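Local coordinates for tail protein, 43 kDa (Neisseria meningitidis MC58, PDB 3D37), which is of unknown function but, as a tail protein related to phage baseplate proteins, probably helps build a phage-type tail, at residues I200-N211 with W273-V284. Numbering follows the deposited sequence.
Sequences IERMDIEWDTDN and WRLEGFTLTITV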
loop_
_atom_site.group_PDB
_atom_site.type_symbol
_atom_site.label_atom_id
_atom_site.label_comp_id
_atom_site.label_asym_id
_atom_site.label_seq_id
_atom_site.Cartn_x
_atom_site.Cartn_y
_atom_site.Cartn_z
ATOM N N ILE A 200 -22.122 0.171 -17.899
ATOM C CA ILE A 200 -20.810 -0.515 -17.938
ATOM C C ILE A 200 -19.862 0.210 -16.972
ATOM O O ILE A 200 -19.688 1.414 -17.081
ATOM C CB ILE A 200 -20.234 -0.541 -19.386
ATOM C CG1 ILE A 200 -21.076 -1.468 -20.263
ATOM C CG2 ILE A 200 -18.784 -0.957 -19.408
ATOM C CD1 ILE A 200 -20.873 -1.221 -21.753
ATOM N N GLU A 201 -19.295 -0.531 -16.028
ATOM C CA GLU A 201 -18.327 -0.003 -15.066
ATOM C C GLU A 201 -16.858 -0.040 -15.559
ATOM O O GLU A 201 -16.057 0.828 -15.235
ATOM C CB GLU A 201 -18.401 -0.791 -13.779
ATOM C CG GLU A 201 -19.724 -0.643 -13.067
ATOM C CD GLU A 201 -19.719 -1.441 -11.763
ATOM O OE1 GLU A 201 -18.767 -2.245 -11.566
ATOM O OE2 GLU A 201 -20.642 -1.267 -10.943
ATOM N N ARG A 202 -16.567 -1.016 -16.414
ATOM C CA ARG A 202 -15.258 -1.235 -16.884
ATOM C C ARG A 202 -15.354 -2.006 -18.224
ATOM O O ARG A 202 -16.189 -2.933 -18.412
ATOM C CB ARG A 202 -14.528 -1.878 -15.698
ATOM C CG ARG A 202 -13.442 -2.680 -15.987
ATOM C CD ARG A 202 -12.384 -2.736 -14.868
ATOM N NE ARG A 202 -11.193 -2.676 -15.678
ATOM C CZ ARG A 202 -10.304 -1.689 -15.684
ATOM N NH1 ARG A 202 -10.372 -0.721 -14.789
ATOM N NH2 ARG A 202 -9.317 -1.729 -16.588
ATOM N N MET A 203 -14.591 -1.536 -19.201
ATOM C CA MET A 203 -14.529 -2.137 -20.538
ATOM C C MET A 203 -13.045 -2.389 -20.878
ATOM O O MET A 203 -12.237 -1.449 -20.791
ATOM C CB MET A 203 -15.181 -1.202 -21.553
ATOM C CG MET A 203 -15.292 -1.804 -22.950
ATOM S SD MET A 203 -16.581 -0.967 -23.926
ATOM C CE MET A 203 -18.027 -1.604 -23.171
ATOM N N ASP A 204 -12.681 -3.651 -21.139
ATOM C CA ASP A 204 -11.331 -4.026 -21.563
ATOM C C ASP A 204 -11.371 -4.776 -22.901
ATOM O O ASP A 204 -12.092 -5.751 -23.038
ATOM C CB ASP A 204 -10.628 -4.872 -20.496
ATOM C CG ASP A 204 -10.326 -4.094 -19.230
ATOM O OD1 ASP A 204 -10.120 -2.847 -19.246
ATOM O OD2 ASP A 204 -10.367 -4.728 -18.169
ATOM N N ILE A 205 -10.648 -4.286 -23.889
ATOM C CA ILE A 205 -10.547 -4.938 -25.169
ATOM C C ILE A 205 -9.096 -5.405 -25.409
ATOM O O ILE A 205 -8.141 -4.681 -25.115
ATOM C CB ILE A 205 -10.998 -4.009 -26.299
ATOM C CG1 ILE A 205 -12.294 -3.285 -25.879
ATOM C CG2 ILE A 205 -11.053 -4.748 -27.607
ATOM C CD1 ILE A 205 -13.106 -2.785 -27.011
ATOM N N GLU A 206 -8.966 -6.635 -25.887
ATOM C CA GLU A 206 -7.697 -7.219 -26.234
ATOM C C GLU A 206 -7.694 -7.809 -27.611
ATOM O O GLU A 206 -8.573 -8.615 -27.961
ATOM C CB GLU A 206 -7.352 -8.362 -25.308
ATOM C CG GLU A 206 -7.422 -8.041 -23.843
ATOM C CD GLU A 206 -7.131 -9.292 -23.047
ATOM O OE1 GLU A 206 -5.921 -9.644 -23.025
ATOM O OE2 GLU A 206 -8.098 -9.959 -22.527
ATOM N N TRP A 207 -6.679 -7.427 -28.374
ATOM C CA TRP A 207 -6.434 -7.965 -29.669
ATOM C C TRP A 207 -5.051 -8.609 -29.641
ATOM O O TRP A 207 -4.066 -8.027 -29.141
ATOM C CB TRP A 207 -6.368 -6.882 -30.708
ATOM C CG TRP A 207 -7.537 -6.045 -30.931
ATOM C CD1 TRP A 207 -8.475 -6.187 -31.938
ATOM C CD2 TRP A 207 -7.871 -4.857 -30.239
ATOM N NE1 TRP A 207 -9.381 -5.150 -31.874
ATOM C CE2 TRP A 207 -9.030 -4.325 -30.845
ATOM C CE3 TRP A 207 -7.320 -4.193 -29.146
ATOM C CZ2 TRP A 207 -9.636 -3.165 -30.393
ATOM C CZ3 TRP A 207 -7.920 -3.040 -28.700
ATOM C CH2 TRP A 207 -9.071 -2.534 -29.324
ATOM N N ASP A 208 -4.983 -9.776 -30.241
ATOM C CA ASP A 208 -3.796 -10.599 -30.214
ATOM C C ASP A 208 -3.649 -11.257 -31.586
ATOM O O ASP A 208 -4.580 -11.860 -32.077
ATOM C CB ASP A 208 -4.002 -11.636 -29.121
ATOM C CG ASP A 208 -2.868 -12.543 -28.981
ATOM O OD1 ASP A 208 -2.545 -13.218 -29.964
ATOM O OD2 ASP A 208 -2.301 -12.592 -27.869
ATOM N N THR A 209 -2.479 -11.142 -32.191
ATOM C CA THR A 209 -2.230 -11.687 -33.519
ATOM C C THR A 209 -1.349 -12.958 -33.511
ATOM O O THR A 209 -0.821 -13.384 -34.537
ATOM C CB THR A 209 -1.597 -10.599 -34.381
ATOM O OG1 THR A 209 -0.340 -10.214 -33.812
ATOM C CG2 THR A 209 -2.501 -9.336 -34.435
ATOM N N ASP A 210 -1.203 -13.579 -32.352
ATOM C CA ASP A 210 -0.423 -14.801 -32.210
ATOM C C ASP A 210 -0.687 -15.883 -33.267
ATOM O O ASP A 210 0.226 -16.519 -33.802
ATOM C CB ASP A 210 -0.794 -15.446 -30.877
ATOM C CG ASP A 210 0.316 -15.425 -29.893
ATOM O OD1 ASP A 210 0.035 -14.971 -28.743
ATOM O OD2 ASP A 210 1.446 -15.901 -30.266
ATOM N N ASN A 211 -1.967 -16.161 -33.464
ATOM C CA ASN A 211 -2.409 -17.275 -34.254
ATOM C C ASN A 211 -3.115 -16.786 -35.506
ATOM O O ASN A 211 -4.042 -17.406 -35.994
ATOM C CB ASN A 211 -3.271 -18.199 -33.391
ATOM C CG ASN A 211 -2.426 -19.118 -32.520
ATOM O OD1 ASN A 211 -1.381 -19.629 -32.962
ATOM N ND2 ASN A 211 -2.871 -19.355 -31.305
ATOM N N TRP A 273 -8.897 -20.066 -33.779
ATOM C CA TRP A 273 -7.830 -19.083 -33.774
ATOM C C TRP A 273 -8.389 -17.652 -33.840
ATOM O O TRP A 273 -7.902 -16.725 -33.168
ATOM C CB TRP A 273 -6.875 -19.333 -34.926
ATOM C CG TRP A 273 -5.984 -20.491 -34.710
ATOM C CD1 TRP A 273 -5.601 -21.006 -33.508
ATOM C CD2 TRP A 273 -5.316 -21.267 -35.717
ATOM N NE1 TRP A 273 -4.747 -22.071 -33.698
ATOM C CE2 TRP A 273 -4.555 -22.256 -35.043
ATOM C CE3 TRP A 273 -5.299 -21.236 -37.117
ATOM C CZ2 TRP A 273 -3.776 -23.203 -35.718
ATOM C CZ3 TRP A 273 -4.521 -22.179 -37.798
ATOM C CH2 TRP A 273 -3.771 -23.157 -37.091
ATOM N N ARG A 274 -9.428 -17.484 -34.657
ATOM C CA ARG A 274 -10.008 -16.161 -34.848
ATOM C C ARG A 274 -10.621 -15.663 -33.528
ATOM O O ARG A 274 -10.548 -14.527 -33.208
ATOM C CB ARG A 274 -11.050 -16.241 -35.969
ATOM C CG ARG A 274 -11.942 -15.019 -36.108
ATOM C CD ARG A 274 -12.891 -15.166 -37.335
ATOM N NE ARG A 274 -13.489 -13.866 -37.620
ATOM C CZ ARG A 274 -14.168 -13.560 -38.731
ATOM N NH1 ARG A 274 -14.370 -14.450 -39.694
ATOM N NH2 ARG A 274 -14.654 -12.329 -38.868
ATOM N N LEU A 275 -11.267 -16.541 -32.790
ATOM C CA LEU A 275 -11.813 -16.203 -31.478
ATOM C C LEU A 275 -10.748 -15.798 -30.480
ATOM O O LEU A 275 -10.950 -14.856 -29.675
ATOM C CB LEU A 275 -12.622 -17.364 -30.920
ATOM C CG LEU A 275 -13.975 -17.520 -31.576
ATOM C CD1 LEU A 275 -14.537 -18.996 -31.384
ATOM C CD2 LEU A 275 -14.935 -16.424 -31.071
ATOM N N GLU A 276 -9.617 -16.514 -30.509
ATOM C CA GLU A 276 -8.496 -16.195 -29.612
ATOM C C GLU A 276 -7.929 -14.812 -29.818
ATOM O O GLU A 276 -7.314 -14.268 -28.919
ATOM C CB GLU A 276 -7.343 -17.190 -29.807
ATOM C CG GLU A 276 -7.511 -18.507 -29.122
ATOM C CD GLU A 276 -6.508 -19.528 -29.667
ATOM O OE1 GLU A 276 -5.418 -19.093 -30.116
ATOM O OE2 GLU A 276 -6.810 -20.744 -29.664
ATOM N N GLY A 277 -8.116 -14.260 -31.012
ATOM C CA GLY A 277 -7.562 -12.996 -31.375
ATOM C C GLY A 277 -8.263 -11.780 -30.831
ATOM O O GLY A 277 -7.689 -10.689 -30.873
ATOM N N PHE A 278 -9.483 -11.932 -30.295
ATOM C CA PHE A 278 -10.234 -10.747 -29.825
ATOM C C PHE A 278 -11.066 -11.123 -28.604
ATOM O O PHE A 278 -11.778 -12.126 -28.629
ATOM C CB PHE A 278 -11.125 -10.159 -30.948
ATOM C CG PHE A 278 -12.046 -9.062 -30.479
ATOM C CD1 PHE A 278 -11.654 -7.746 -30.514
ATOM C CD2 PHE A 278 -13.307 -9.366 -30.002
ATOM C CE1 PHE A 278 -12.459 -6.762 -30.104
ATOM C CE2 PHE A 278 -14.131 -8.381 -29.577
ATOM C CZ PHE A 278 -13.714 -7.073 -29.620
ATOM N N THR A 279 -10.955 -10.320 -27.549
ATOM C CA THR A 279 -11.819 -10.464 -26.360
ATOM C C THR A 279 -12.263 -9.082 -25.905
ATOM O O THR A 279 -11.448 -8.174 -25.797
ATOM C CB THR A 279 -11.087 -11.164 -25.158
ATOM O OG1 THR A 279 -10.377 -12.303 -25.656
ATOM C CG2 THR A 279 -12.113 -11.591 -24.061
ATOM N N LEU A 280 -13.563 -8.947 -25.660
ATOM C CA LEU A 280 -14.171 -7.790 -25.015
ATOM C C LEU A 280 -14.633 -8.235 -23.642
ATOM O O LEU A 280 -15.490 -9.111 -23.547
ATOM C CB LEU A 280 -15.352 -7.315 -25.846
ATOM C CG LEU A 280 -16.263 -6.222 -25.266
ATOM C CD1 LEU A 280 -15.547 -4.919 -25.053
ATOM C CD2 LEU A 280 -17.525 -6.080 -26.213
ATOM N N THR A 281 -14.018 -7.704 -22.594
ATOM C CA THR A 281 -14.387 -7.996 -21.192
ATOM C C THR A 281 -15.107 -6.801 -20.571
ATOM O O THR A 281 -14.538 -5.715 -20.409
ATOM C CB THR A 281 -13.137 -8.417 -20.342
ATOM O OG1 THR A 281 -12.416 -9.430 -21.047
ATOM C CG2 THR A 281 -13.528 -8.978 -19.034
ATOM N N ILE A 282 -16.403 -6.970 -20.297
ATOM C CA ILE A 282 -17.191 -5.911 -19.673
ATOM C C ILE A 282 -17.499 -6.255 -18.226
ATOM O O ILE A 282 -17.907 -7.368 -17.904
ATOM C CB ILE A 282 -18.491 -5.689 -20.470
ATOM C CG1 ILE A 282 -18.138 -5.066 -21.820
ATOM C CG2 ILE A 282 -19.526 -4.853 -19.632
ATOM C CD1 ILE A 282 -19.268 -4.949 -22.786
ATOM N N THR A 283 -17.317 -5.294 -17.338
ATOM C CA THR A 283 -17.718 -5.460 -15.976
ATOM C C THR A 283 -18.980 -4.579 -15.677
ATOM O O THR A 283 -18.997 -3.385 -16.050
ATOM C CB THR A 283 -16.540 -5.120 -15.030
ATOM O OG1 THR A 283 -15.384 -5.908 -15.413
ATOM C CG2 THR A 283 -16.926 -5.427 -13.591
ATOM N N VAL A 284 -20.003 -5.221 -15.071
ATOM C CA VAL A 284 -21.280 -4.623 -14.699
ATOM C C VAL A 284 -21.552 -4.826 -13.234
ATOM O O VAL A 284 -21.015 -5.722 -12.606
ATOM C CB VAL A 284 -22.495 -5.077 -15.551
ATOM C CG1 VAL A 284 -22.379 -4.547 -16.954
ATOM C CG2 VAL A 284 -22.685 -6.637 -15.508
HETATM O O HOH W 1 -10.719 -8.421 -22.786
HETATM O O HOH W 2 -7.938 -11.802 -27.116
#
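Phe278 turns the edge of its ring toward the face of the Trp207 indole, a T-shaped stack across the antiparallel strand pair 202-208 and 278-284, whose members are far apart in sequence. The planes stand at 66° and the Phe278 ring lies 5.3 Å, centroid to centroid, from the five-membered ring of Trp207. Phe278 reaches this place because its CG is anti to the backbone N (chi1 173°), which swings the ring along the strands, where CE1 also meets Ile205 CG2 at 3.5 Å. Ile205 CG2 in turn lies over one face of the Trp207 indole, so a branched methyl fills the angle between two flat rings. The same apolar face continues with Leu280, whose CD1 touches both Ile205 CG1 and Met203 CG, and with the flexible thioether of Met203, which bends at chi3 and lays CE against Ile282 CD1 (3.6 Å). Behind them, Val303 of strand 300-305 packs on Met203 and Ile282.

The other face carries polar and beta-branched residues suited to a wetter surface. Arg202 lies alongside Thr283 while its guanidinium runs to Asp204, NH2 forming a salt bridge to OD1 (3.0 Å), tilted from the guanidinium plane, and NE a weak bond to OD2. One water lies within hydrogen-bonding distance of Asp204 O, Glu206 OE2 and Thr281 OG1; Lys336 bonds to Thr279 OG1. Strand 202-208 also pairs with a strand of the second subunit, carrying the sheet across the interface.

Asp204/Thr281 and Glu206/Thr279 each exchange two backbone bonds. At one end Glu201 and Arg202 both face Thr283 in a classic beta bulge, the bond from Arg202 N being weak. At the other, Asp208 N donates to Gly277 O, and Gly277, lacking a side chain, fits closely against Asp208 O. Where helix 259-276 leads into the strand, Asn211 lays its CB over the face of the Trp273 five-membered ring, while ND2 donates to Glu276 OE1 (2.8 Å), which lies close to the Asn211 amide plane.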